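Local coordinates for putative sugar kinase PH1459 (Pyrococcus horikoshii, PDB 3EWM), which probably phosphorylates a sugar, perhaps fructose, at the expense of ATP, as a member of the PfkB carbohydrate kinase family, at residues V56-F61 with I79-K84. Residues are numbered along the deposited sequence; the frame is centred on the assembly and turned at random.
Sequences VGNDPF and IVKDEK
V56 pairs in parallel with K81, and G57 with D82, where strand 49-57 runs out beside strand 79-82. Three backbone hydrogen bonds join the two segments. V56 N donates to V80 O (2.8 Å), and V56 O accepts from D82 N, so that V56 bonds to the two residues flanking its partner K81, as in a regular parallel pair. The third, from N58 N to D82 O (3.0 Å), reaches its acceptor from above the carbonyl plane, 36° out of it, as the chain leaves the strand through an inverse gamma turn centred on N58. K81 CA also lies 3.3 Å from V56 O in a CA-H...O contact.

Beyond the strand end the side chain of N58 carries the contact. With CG anti to the backbone N (chi1 179°), its amide extends toward E83, whose chain bends at chi2 and comes back to meet it. N58 ND2 donates to E83 OE1 (2.9 Å), which offers its syn lone pair; the acceptor lies nearly in the amide plane, whereas the amide and carboxylate planes stand 79° apart. On the OD1 side of the amide, a water accepts from K81 NZ (2.8 Å) at the tip of the extended lysine; its very short approach to N58 OD1 is doubtful.

The closest apolar contact is at the buried end, where V56 CG2 meets I79 CG2 at 3.9 Å. D82 OD1 accepts from K84 N (2.7 Å), closing an Asx turn just after strand 79-82, while OD2 is held by N111.

The contact belongs to the beta-alpha-beta unit made of strand 49-57, helix 60-71 and strand 79-82, the last an outermost strand of the large sheet within this chain. D59 N-caps the helix through G62 N, and V56, I79 and K81 pack their side chains against that helix.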
# COMPACT_ATOMS: atom_id res chain seq x y z
N VAL A 56 2.84 12.34 5.72
CA VAL A 56 2.92 10.87 5.84
C VAL A 56 1.89 10.43 6.86
O VAL A 56 1.28 11.27 7.54
CB VAL A 56 4.35 10.39 6.26
CG1 VAL A 56 5.36 10.68 5.15
CG2 VAL A 56 4.79 11.05 7.56
N GLY A 57 1.70 9.13 6.99
CA GLY A 57 0.82 8.60 8.00
C GLY A 57 1.55 8.61 9.32
O GLY A 57 2.79 8.53 9.38
N ASN A 58 0.79 8.70 10.40
CA ASN A 58 1.33 8.44 11.73
C ASN A 58 1.49 6.92 11.86
O ASN A 58 0.69 6.23 12.49
CB ASN A 58 0.43 9.02 12.82
CG ASN A 58 0.96 8.73 14.22
OD1 ASN A 58 2.15 8.44 14.41
ND2 ASN A 58 0.07 8.82 15.21
N ASP A 59 2.51 6.40 11.21
CA ASP A 59 2.73 4.97 11.12
C ASP A 59 4.22 4.69 10.93
O ASP A 59 5.00 5.63 10.75
CB ASP A 59 1.83 4.33 10.05
CG ASP A 59 2.01 4.92 8.65
OD1 ASP A 59 3.15 5.08 8.19
OD2 ASP A 59 0.97 5.17 7.99
N PRO A 60 4.63 3.41 11.01
CA PRO A 60 6.04 3.07 10.91
C PRO A 60 6.66 3.53 9.60
O PRO A 60 7.85 3.84 9.56
CB PRO A 60 6.03 1.55 10.94
CG PRO A 60 4.79 1.22 11.76
CD PRO A 60 3.80 2.22 11.24
N PHE A 61 5.86 3.56 8.54
CA PHE A 61 6.38 3.92 7.22
C PHE A 61 6.63 5.41 7.17
O PHE A 61 7.61 5.86 6.58
CB PHE A 61 5.43 3.45 6.11
CG PHE A 61 5.53 1.96 5.83
CD1 PHE A 61 6.44 1.15 6.53
CD2 PHE A 61 4.72 1.37 4.86
CE1 PHE A 61 6.56 -0.21 6.27
CE2 PHE A 61 4.83 0.01 4.59
CZ PHE A 61 5.75 -0.78 5.29
N ILE A 79 7.16 18.06 7.16
CA ILE A 79 6.44 16.82 6.91
C ILE A 79 5.43 16.60 8.02
O ILE A 79 5.80 16.46 9.19
CB ILE A 79 7.38 15.60 6.74
CG1 ILE A 79 8.39 15.87 5.62
CG2 ILE A 79 6.55 14.31 6.49
CD1 ILE A 79 9.49 14.86 5.57
N VAL A 80 4.16 16.59 7.65
CA VAL A 80 3.06 16.45 8.62
C VAL A 80 2.68 14.98 8.74
O VAL A 80 2.83 14.21 7.80
CB VAL A 80 1.84 17.30 8.19
CG1 VAL A 80 0.64 17.04 9.08
CG2 VAL A 80 2.20 18.78 8.21
N LYS A 81 2.24 14.58 9.93
CA LYS A 81 1.75 13.24 10.12
C LYS A 81 0.23 13.28 10.09
O LYS A 81 -0.40 14.04 10.83
CB LYS A 81 2.25 12.64 11.43
CG LYS A 81 3.74 12.51 11.49
CD LYS A 81 4.18 11.64 12.66
CE LYS A 81 5.66 11.34 12.55
NZ LYS A 81 6.06 10.28 13.53
N ASP A 82 -0.32 12.47 9.21
CA ASP A 82 -1.75 12.33 9.05
C ASP A 82 -2.25 11.23 9.98
O ASP A 82 -1.78 10.09 9.94
CB ASP A 82 -2.06 12.00 7.59
CG ASP A 82 -3.49 12.25 7.23
OD1 ASP A 82 -4.39 11.94 8.04
OD2 ASP A 82 -3.72 12.73 6.10
N GLU A 83 -3.18 11.60 10.86
CA GLU A 83 -3.79 10.64 11.76
C GLU A 83 -4.91 9.84 11.10
O GLU A 83 -5.39 8.86 11.67
CB GLU A 83 -4.32 11.37 13.01
CG GLU A 83 -3.24 12.11 13.80
CD GLU A 83 -2.21 11.17 14.43
OE1 GLU A 83 -2.49 9.96 14.56
OE2 GLU A 83 -1.13 11.66 14.82
N LYS A 84 -5.33 10.25 9.91
CA LYS A 84 -6.43 9.58 9.23
C LYS A 84 -6.05 8.84 7.94
O LYS A 84 -6.86 8.09 7.41
CB LYS A 84 -7.56 10.56 8.93
CG LYS A 84 -8.09 11.33 10.14
CD LYS A 84 -8.86 10.42 11.05
CE LYS A 84 -9.56 11.23 12.14
NZ LYS A 84 -10.01 10.32 13.24
O HOH W 1 4.48 7.99 13.60